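Local coordinates for protein 1-carboxybiuret hydrolase subunit AtzE (Pseudomonas sp., PDB 6C62) that hydrolyses 1-carboxybiuret to urea-1,3-dicarboxylate and ammonia in the bacterial breakdown of atrazine, at residues A[33-38]-A[138-143]; A[47-52]-A[111-116]; A[253-258]-A[364-369]. All blocks are in the same frame, centred on the assembly; numbering follows the deposited sequence.

Contact 1 (A[33-38]-A[138-143])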
loop_
_atom_site.group_PDB
_atom_site.type_symbol
_atom_site.label_atom_id
_atom_site.label_comp_id
_atom_site.label_asym_id
_atom_site.label_seq_id
_atom_site.Cartn_x
_atom_site.Cartn_y
_atom_site.Cartn_z
ATOM N N GLY A 33 2.595 32.308 -28.847
ATOM C CA GLY A 33 3.952 32.800 -28.750
ATOM C C GLY A 33 4.191 33.438 -27.364
ATOM O O GLY A 33 5.236 33.181 -26.762
ATOM N N LEU A 34 3.223 34.230 -26.860
ATOM C CA LEU A 34 3.343 34.844 -25.553
ATOM C C LEU A 34 2.899 33.926 -24.344
ATOM O O LEU A 34 3.589 33.821 -23.343
ATOM C CB LEU A 34 2.522 36.100 -25.521
ATOM C CG LEU A 34 2.626 36.939 -24.245
ATOM C CD1 LEU A 34 4.043 37.369 -23.929
ATOM C CD2 LEU A 34 1.718 38.142 -24.438
ATOM N N ILE A 35 1.750 33.276 -24.452
ATOM C CA ILE A 35 1.187 32.513 -23.309
ATOM C C ILE A 35 2.030 31.257 -23.067
ATOM O O ILE A 35 2.271 30.882 -21.919
ATOM C CB ILE A 35 -0.272 32.154 -23.566
ATOM C CG1 ILE A 35 -1.144 33.436 -23.765
ATOM C CG2 ILE A 35 -0.840 31.286 -22.440
ATOM C CD1 ILE A 35 -0.968 34.461 -22.693
ATOM N N ASN A 36 2.484 30.616 -24.143
ATOM C CA ASN A 36 3.298 29.406 -24.093
ATOM C C ASN A 36 2.594 28.266 -23.300
ATOM O O ASN A 36 3.177 27.647 -22.449
ATOM C CB ASN A 36 4.690 29.707 -23.514
ATOM C CG ASN A 36 5.664 28.565 -23.707
ATOM O OD1 ASN A 36 5.762 28.040 -24.789
ATOM N ND2 ASN A 36 6.445 28.223 -22.665
ATOM N N ALA A 37 1.322 28.054 -23.593
ATOM C CA ALA A 37 0.548 26.950 -23.013
ATOM C C ALA A 37 0.757 25.658 -23.775
ATOM O O ALA A 37 0.720 24.608 -23.139
ATOM C CB ALA A 37 -0.919 27.286 -22.974
ATOM N N PHE A 38 1.002 25.684 -25.081
ATOM C CA PHE A 38 1.133 24.462 -25.871
ATOM C C PHE A 38 2.564 23.988 -26.086
ATOM O O PHE A 38 3.429 24.783 -26.390
ATOM C CB PHE A 38 0.492 24.618 -27.253
ATOM C CG PHE A 38 -0.995 24.460 -27.254
ATOM C CD1 PHE A 38 -1.806 25.476 -26.800
ATOM C CD2 PHE A 38 -1.567 23.284 -27.712
ATOM C CE1 PHE A 38 -3.197 25.352 -26.801
ATOM C CE2 PHE A 38 -2.935 23.126 -27.725
ATOM C CZ PHE A 38 -3.771 24.177 -27.251
ATOM N N ARG A 138 2.558 31.694 -19.186
ATOM C CA ARG A 138 2.246 33.015 -18.633
ATOM C C ARG A 138 0.759 33.172 -18.417
ATOM O O ARG A 138 -0.065 32.727 -19.227
ATOM C CB ARG A 138 2.781 34.127 -19.530
ATOM C CG ARG A 138 4.300 34.113 -19.698
ATOM C CD ARG A 138 4.805 35.237 -20.644
ATOM N NE ARG A 138 6.270 35.191 -20.650
ATOM C CZ ARG A 138 7.063 35.806 -19.768
ATOM N NH1 ARG A 138 6.606 36.620 -18.804
ATOM N NH2 ARG A 138 8.382 35.561 -19.838
ATOM N N ASN A 139 0.387 33.842 -17.332
ATOM C CA ASN A 139 -1.011 34.077 -17.019
ATOM C C ASN A 139 -1.634 34.994 -18.056
ATOM O O ASN A 139 -1.180 36.134 -18.214
ATOM C CB ASN A 139 -1.113 34.710 -15.641
ATOM C CG ASN A 139 -2.473 34.584 -15.054
ATOM O OD1 ASN A 139 -3.451 35.002 -15.672
ATOM N ND2 ASN A 139 -2.561 34.003 -13.845
ATOM N N PRO A 140 -2.710 34.572 -18.732
ATOM C CA PRO A 140 -3.338 35.458 -19.709
ATOM C C PRO A 140 -3.948 36.708 -19.136
ATOM O O PRO A 140 -4.115 37.634 -19.880
ATOM C CB PRO A 140 -4.438 34.558 -20.317
ATOM C CG PRO A 140 -3.938 33.201 -20.140
ATOM C CD PRO A 140 -3.307 33.239 -18.795
ATOM N N HIS A 141 -4.268 36.750 -17.853
ATOM C CA HIS A 141 -4.763 38.014 -17.244
ATOM C C HIS A 141 -3.645 39.009 -16.922
ATOM O O HIS A 141 -3.925 40.201 -16.687
ATOM C CB HIS A 141 -5.577 37.746 -15.975
ATOM C CG HIS A 141 -6.744 36.833 -16.215
ATOM N ND1 HIS A 141 -7.750 37.136 -17.101
ATOM C CD2 HIS A 141 -7.002 35.573 -15.765
ATOM C CE1 HIS A 141 -8.622 36.138 -17.134
ATOM N NE2 HIS A 141 -8.185 35.167 -16.343
ATOM N N ASP A 142 -2.399 38.539 -16.852
ATOM C CA ASP A 142 -1.240 39.417 -16.657
ATOM C C ASP A 142 -0.013 38.583 -16.930
ATOM O O ASP A 142 0.424 37.760 -16.074
ATOM C CB ASP A 142 -1.253 39.978 -15.243
ATOM C CG ASP A 142 -0.020 40.852 -14.915
ATOM O OD1 ASP A 142 0.984 40.845 -15.642
ATOM O OD2 ASP A 142 -0.055 41.539 -13.872
ATOM N N THR A 143 0.578 38.809 -18.105
ATOM C CA THR A 143 1.613 37.946 -18.583
ATOM C C THR A 143 2.952 38.061 -17.879
ATOM O O THR A 143 3.825 37.261 -18.165
ATOM C CB THR A 143 1.789 38.024 -20.095
ATOM O OG1 THR A 143 2.150 39.331 -20.466
ATOM C CG2 THR A 143 0.436 37.626 -20.855
HETATM O O HOH W 1 6.343 33.619 -23.033
#
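Ile-35 and Leu-34, at the C-terminal end of helix 17-35, meet the chain as it leaves strand 135-139. The tight part centres on Ile-35, which is buried. Its CD1 methyl lies 3.9 Å from Thr-143 CG2 and also touches Pro-140 at CA and CG. Its CG2 branch comes up to Arg-138 O. Both branches are thus used, one on the backbone of Arg-138 and one on Pro-140 and Thr-143. With OG1 of Thr-143 between the backbone N and the carbonyl carbon (chi1 61°), its CG2 methyl faces the helix end. That methyl also receives CD2 of Leu-34, at 3.8 Å, and the two side chains meet at about a right angle. Ala-156 of helix 152-159 touches both Ile-35 and Pro-140 and extends the apolar packing. One nearly straight backbone bond joins the segments here, from Arg-138 N to Ile-35 O, at 2.9 Å.

The looser side is built round Arg-138. Its extended aliphatic chain crosses Leu-34, and CD passes 3.3 Å from Leu-34 O. No direct bond joins the guanidinium to that carbonyl. A water bridges instead, donating to Leu-34 O and accepting from Arg-138 NE at 2.9 Å. The same guanidinium donates from NH1 to Thr-143 O, almost in its own plane, at 2.9 Å. Water and carbonyl both sit at its edge, so these two bonds fix its rotation. Leu-34 is exposed, and the water at its carbonyl marks the solvent side.

Asn-36 leaves the helix with positive phi. In the other segment, Asn-139 OD1 accepts from His-141 N. The contact therefore sets a helix C-terminus against an Asx turn at Asn-139, which also begins a type I beta turn ending at Asp-142.

Contact 2 (A[47-52]-A[111-116])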
loop_
_atom_site.group_PDB
_atom_site.type_symbol
_atom_site.label_atom_id
_atom_site.label_comp_id
_atom_site.label_asym_id
_atom_site.label_seq_id
_atom_site.Cartn_x
_atom_site.Cartn_y
_atom_site.Cartn_z
ATOM N N ARG A 47 -7.963 18.252 -37.436
ATOM C CA ARG A 47 -8.742 18.493 -38.627
ATOM C C ARG A 47 -9.502 17.229 -39.058
ATOM O O ARG A 47 -10.651 17.359 -39.480
ATOM C CB ARG A 47 -7.884 19.021 -39.787
ATOM C CG ARG A 47 -7.443 20.431 -39.528
ATOM C CD ARG A 47 -6.329 20.912 -40.455
ATOM N NE ARG A 47 -6.187 22.359 -40.393
ATOM C CZ ARG A 47 -5.094 23.032 -40.737
ATOM N NH1 ARG A 47 -4.015 22.394 -41.188
ATOM N NH2 ARG A 47 -5.081 24.339 -40.627
ATOM N N ALA A 48 -8.871 16.060 -38.940
ATOM C CA ALA A 48 -9.543 14.802 -39.318
ATOM C C ALA A 48 -10.667 14.481 -38.338
ATOM O O ALA A 48 -11.724 13.996 -38.776
ATOM C CB ALA A 48 -8.586 13.643 -39.370
ATOM N N GLU A 49 -10.484 14.758 -37.039
ATOM C CA GLU A 49 -11.555 14.549 -36.063
ATOM C C GLU A 49 -12.773 15.436 -36.302
ATOM O O GLU A 49 -13.941 14.962 -36.230
ATOM C CB GLU A 49 -11.068 14.657 -34.609
ATOM C CG GLU A 49 -10.239 13.442 -34.150
ATOM C CD GLU A 49 -9.556 13.607 -32.752
ATOM O OE1 GLU A 49 -9.447 14.743 -32.212
ATOM O OE2 GLU A 49 -9.050 12.598 -32.186
ATOM N N ALA A 50 -12.500 16.709 -36.581
ATOM C CA ALA A 50 -13.552 17.688 -36.859
ATOM C C ALA A 50 -14.297 17.292 -38.159
ATOM O O ALA A 50 -15.573 17.266 -38.195
ATOM C CB ALA A 50 -12.957 19.090 -36.954
ATOM N N ASP A 51 -13.524 16.962 -39.187
ATOM C CA ASP A 51 -14.109 16.469 -40.427
ATOM C C ASP A 51 -15.077 15.264 -40.198
ATOM O O ASP A 51 -16.168 15.198 -40.780
ATOM C CB ASP A 51 -13.039 16.069 -41.412
ATOM C CG ASP A 51 -12.390 17.297 -42.157
ATOM O OD1 ASP A 51 -12.785 18.516 -41.986
ATOM O OD2 ASP A 51 -11.458 17.021 -42.975
ATOM N N ALA A 52 -14.648 14.312 -39.386
ATOM C CA ALA A 52 -15.465 13.124 -39.090
ATOM C C ALA A 52 -16.785 13.455 -38.401
ATOM O O ALA A 52 -17.805 12.819 -38.660
ATOM C CB ALA A 52 -14.666 12.084 -38.290
ATOM N N GLY A 111 -16.848 12.706 -29.022
ATOM C CA GLY A 111 -16.879 13.603 -30.190
ATOM C C GLY A 111 -15.935 14.770 -30.050
ATOM O O GLY A 111 -15.927 15.599 -30.900
ATOM N N ALA A 112 -15.167 14.848 -28.952
ATOM C CA ALA A 112 -14.272 15.966 -28.763
ATOM C C ALA A 112 -13.067 15.870 -29.703
ATOM O O ALA A 112 -12.652 14.794 -30.122
ATOM C CB ALA A 112 -13.879 16.097 -27.315
ATOM N N VAL A 113 -12.503 17.026 -29.993
ATOM C CA VAL A 113 -11.442 17.217 -30.984
ATOM C C VAL A 113 -10.151 17.702 -30.340
ATOM O O VAL A 113 -10.079 18.839 -29.778
ATOM C CB VAL A 113 -11.911 18.260 -32.036
ATOM C CG1 VAL A 113 -10.801 18.603 -33.011
ATOM C CG2 VAL A 113 -13.125 17.710 -32.792
ATOM N N LEU A 114 -9.092 16.897 -30.467
ATOM C CA LEU A 114 -7.864 17.144 -29.745
ATOM C C LEU A 114 -6.935 18.080 -30.501
ATOM O O LEU A 114 -6.534 17.769 -31.632
ATOM C CB LEU A 114 -7.134 15.814 -29.463
ATOM C CG LEU A 114 -5.757 15.944 -28.805
ATOM C CD1 LEU A 114 -5.921 16.421 -27.413
ATOM C CD2 LEU A 114 -5.079 14.612 -28.779
ATOM N N LEU A 115 -6.549 19.174 -29.852
ATOM C CA LEU A 115 -5.686 20.171 -30.443
ATOM C C LEU A 115 -4.225 20.060 -30.048
ATOM O O LEU A 115 -3.336 20.593 -30.791
ATOM C CB LEU A 115 -6.189 21.569 -30.113
ATOM C CG LEU A 115 -7.114 22.154 -31.168
ATOM C CD1 LEU A 115 -8.230 21.274 -31.672
ATOM C CD2 LEU A 115 -7.736 23.339 -30.498
ATOM N N GLY A 116 -3.936 19.397 -28.918
ATOM C CA GLY A 116 -2.558 19.025 -28.648
ATOM C C GLY A 116 -2.196 18.928 -27.179
ATOM O O GLY A 116 -3.076 18.677 -26.329
#
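Glu-49 of helix 43-58 reaches across to the backbone of Leu-114 in strand 113-118. This is helix-on-sheet packing within the amidase fold. The helix segment and the strand run nearly antiparallel, at 165°, with their axes 7.5 Å apart at closest approach.

The apolar part is small. Val-113 CG2 packs on Ala-50 CB at 4.4 Å and comes close to the Ala-50 backbone. Val-113 CG2 also meets Glu-49 CB at 4.1 Å. With CG1 anti to the backbone N (chi1 174°), CG2 is the branch turned to the helix. Ala-50 is short enough to let the valine branch come up to the helix backbone. Ala-50 also touches Cys-21 of helix 17-35.

The polar part rests on one carboxylate. Glu-49 is extended beyond CG, which carries the acid past the CA of Val-113 to the N of Leu-114. Its second oxygen, OE2, is held by a salt bridge to Arg-45, one turn earlier in the same helix. This arginine would probably favour the charged form of the acid. The other oxygen, OE1, lies 3.4 Å from Val-113 CA and accepts from Leu-114 N at 2.8 Å, with an N-H...O angle of 173°.

Contact 3 (A[253-258]-A[364-369])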
loop_
_atom_site.group_PDB
_atom_site.type_symbol
_atom_site.label_atom_id
_atom_site.label_comp_id
_atom_site.label_asym_id
_atom_site.label_seq_id
_atom_site.Cartn_x
_atom_site.Cartn_y
_atom_site.Cartn_z
ATOM N N ALA A 253 -30.641 23.077 -1.833
ATOM C CA ALA A 253 -31.650 23.106 -0.747
ATOM C C ALA A 253 -31.431 21.934 0.173
ATOM O O ALA A 253 -31.292 20.836 -0.284
ATOM C CB ALA A 253 -33.073 23.122 -1.285
ATOM N N GLY A 254 -31.346 22.192 1.481
ATOM C CA GLY A 254 -31.240 21.148 2.483
ATOM C C GLY A 254 -29.855 20.564 2.729
ATOM O O GLY A 254 -29.690 19.712 3.606
ATOM N N LEU A 255 -28.850 21.004 1.967
ATOM C CA LEU A 255 -27.487 20.572 2.191
ATOM C C LEU A 255 -26.876 21.275 3.363
ATOM O O LEU A 255 -27.149 22.419 3.623
ATOM C CB LEU A 255 -26.637 20.771 0.942
ATOM C CG LEU A 255 -27.043 19.998 -0.312
ATOM C CD1 LEU A 255 -26.039 20.340 -1.396
ATOM C CD2 LEU A 255 -27.135 18.479 -0.153
ATOM N N ARG A 256 -26.008 20.580 4.077
ATOM C CA ARG A 256 -25.246 21.166 5.166
ATOM C C ARG A 256 -23.881 21.665 4.632
ATOM O O ARG A 256 -23.045 20.872 4.167
ATOM C CB ARG A 256 -25.127 20.173 6.332
ATOM C CG ARG A 256 -25.236 20.935 7.678
ATOM C CD ARG A 256 -25.059 20.096 8.959
ATOM N NE ARG A 256 -24.604 20.970 10.063
ATOM C CZ ARG A 256 -23.836 20.621 11.099
ATOM N NH1 ARG A 256 -23.391 19.380 11.253
ATOM N NH2 ARG A 256 -23.528 21.537 12.015
ATOM N N ILE A 257 -23.703 22.984 4.611
ATOM C CA ILE A 257 -22.513 23.580 3.984
ATOM C C ILE A 257 -21.770 24.364 5.034
ATOM O O ILE A 257 -22.347 25.193 5.710
ATOM C CB ILE A 257 -22.877 24.461 2.756
ATOM C CG1 ILE A 257 -23.869 23.724 1.835
ATOM C CG2 ILE A 257 -21.618 24.940 1.988
ATOM C CD1 ILE A 257 -24.069 24.348 0.465
ATOM N N GLY A 258 -20.486 24.100 5.186
ATOM C CA GLY A 258 -19.648 24.792 6.126
ATOM C C GLY A 258 -18.416 25.433 5.542
ATOM O O GLY A 258 -18.004 25.129 4.414
ATOM N N TRP A 364 -21.502 16.846 7.250
ATOM C CA TRP A 364 -21.415 17.967 6.308
ATOM C C TRP A 364 -21.550 17.411 4.910
ATOM O O TRP A 364 -21.066 16.287 4.652
ATOM C CB TRP A 364 -20.103 18.732 6.470
ATOM C CG TRP A 364 -19.980 19.344 7.787
ATOM C CD1 TRP A 364 -19.306 18.852 8.872
ATOM C CD2 TRP A 364 -20.614 20.543 8.237
ATOM N NE1 TRP A 364 -19.465 19.695 9.970
ATOM C CE2 TRP A 364 -20.265 20.731 9.594
ATOM C CE3 TRP A 364 -21.437 21.505 7.606
ATOM C CZ2 TRP A 364 -20.702 21.837 10.339
ATOM C CZ3 TRP A 364 -21.863 22.607 8.332
ATOM C CH2 TRP A 364 -21.517 22.761 9.677
ATOM N N ASP A 365 -22.221 18.177 4.028
ATOM C CA ASP A 365 -22.330 17.810 2.610
ATOM C C ASP A 365 -21.226 18.475 1.759
ATOM O O ASP A 365 -20.613 17.810 0.914
ATOM C CB ASP A 365 -23.709 18.145 2.077
ATOM C CG ASP A 365 -24.801 17.385 2.842
ATOM O OD1 ASP A 365 -24.754 16.156 2.740
ATOM O OD2 ASP A 365 -25.617 17.992 3.636
ATOM N N ILE A 366 -20.994 19.767 2.004
ATOM C CA ILE A 366 -19.966 20.546 1.287
ATOM C C ILE A 366 -19.197 21.406 2.292
ATOM O O ILE A 366 -19.813 21.980 3.224
ATOM C CB ILE A 366 -20.618 21.413 0.202
ATOM C CG1 ILE A 366 -21.206 20.575 -0.888
ATOM C CG2 ILE A 366 -19.616 22.322 -0.474
ATOM C CD1 ILE A 366 -22.455 21.174 -1.405
ATOM N N LEU A 367 -17.885 21.499 2.117
ATOM C CA LEU A 367 -17.040 22.395 2.907
ATOM C C LEU A 367 -16.288 23.318 1.976
ATOM O O LEU A 367 -15.859 22.887 0.900
ATOM C CB LEU A 367 -16.084 21.625 3.820
ATOM C CG LEU A 367 -16.821 20.738 4.862
ATOM C CD1 LEU A 367 -15.881 19.754 5.531
ATOM C CD2 LEU A 367 -17.450 21.611 5.945
ATOM N N ILE A 368 -16.127 24.583 2.385
ATOM C CA ILE A 368 -15.543 25.611 1.548
ATOM C C ILE A 368 -14.195 26.085 2.087
ATOM O O ILE A 368 -14.035 26.402 3.271
ATOM C CB ILE A 368 -16.452 26.850 1.520
ATOM C CG1 ILE A 368 -17.852 26.471 1.091
ATOM C CG2 ILE A 368 -15.886 27.879 0.541
ATOM C CD1 ILE A 368 -18.793 27.653 1.298
ATOM N N ALA A 369 -13.240 26.196 1.196
ATOM C CA ALA A 369 -11.938 26.760 1.502
ATOM C C ALA A 369 -11.395 27.533 0.326
ATOM O O ALA A 369 -11.872 27.373 -0.785
ATOM C CB ALA A 369 -10.986 25.617 1.853
#
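Trp-364 lays its indole under the guanidinium of Arg-256. The two planes are 21° apart and their centres 3.7 Å apart, an offset stack with cation-pi character. Arg-256 CZ stands over one face of the six-membered ring, and the CD methylene adds a CH-pi contact on that face. Leu-367 CD2 lies over the rim of the opposite face. The arginine is also held from outside: NH1 donates to Asp-363 O and NH2 makes a salt bridge with Glu-287. Were the indole of Trp-364 cut back to an alanine, the guanidinium would probably lose its flat support and a gap would open between Arg-256 and Leu-367.

Asp-365 follows. Its CG lies anti to the carbonyl carbon (chi1 -60°), which lets OD2 accept from Arg-256 N at 2.7 Å, through the anti lone pair. Its own N donates to Arg-256 O at 2.8 Å. Leu-255 crosses this aspartate at about a right angle, with CD2 4.0 Å from CG of Asp-365.

At Ile-366 parallel beta pairing begins, between strands 366-370 and 257-260 of the large mixed sheet of the amidase fold. Ile-366 N is a second donor to Arg-256 O, so two bonds grip that oxygen. Ile-366 O accepts from Gly-258 N at 3.0 Å. The Ile-366 side chain lies alongside Ile-257, pointing the same way, and its CD1 reaches Leu-255 CD1 at 3.7 Å.

Leu-367 turns to the other sheet face, where CD2 touches Gly-258 CA.

Ile-368 N donates to Gly-258 O at 2.8 Å, and Ile-368 CD1 packs on Ile-257 CG2 at 4.0 Å.

Contact 2 is nested along the chain inside the loop closed by contact 1. Contact 3 opens only after both have closed. Contacts 1 and 2 have centres 24 Å apart and touch where Phe-38 packs on Leu-115 and Gly-116. Strands 38-41 and 113-118 are neighbours at one margin of the large mixed sheet. Contact 3 pairs strands 257-260 and 366-370 near the other margin. Its centre is 39 Å from that of contact 2, with nearest atoms about 28 Å apart. Contacts 1 and 3 lie on opposite sides of the chain's centre. Contacts 2 and 3 thus reach one sheet near opposite margins, while contact 1 joins helix 17-35 to strand 135-139 of a separate two-stranded sheet.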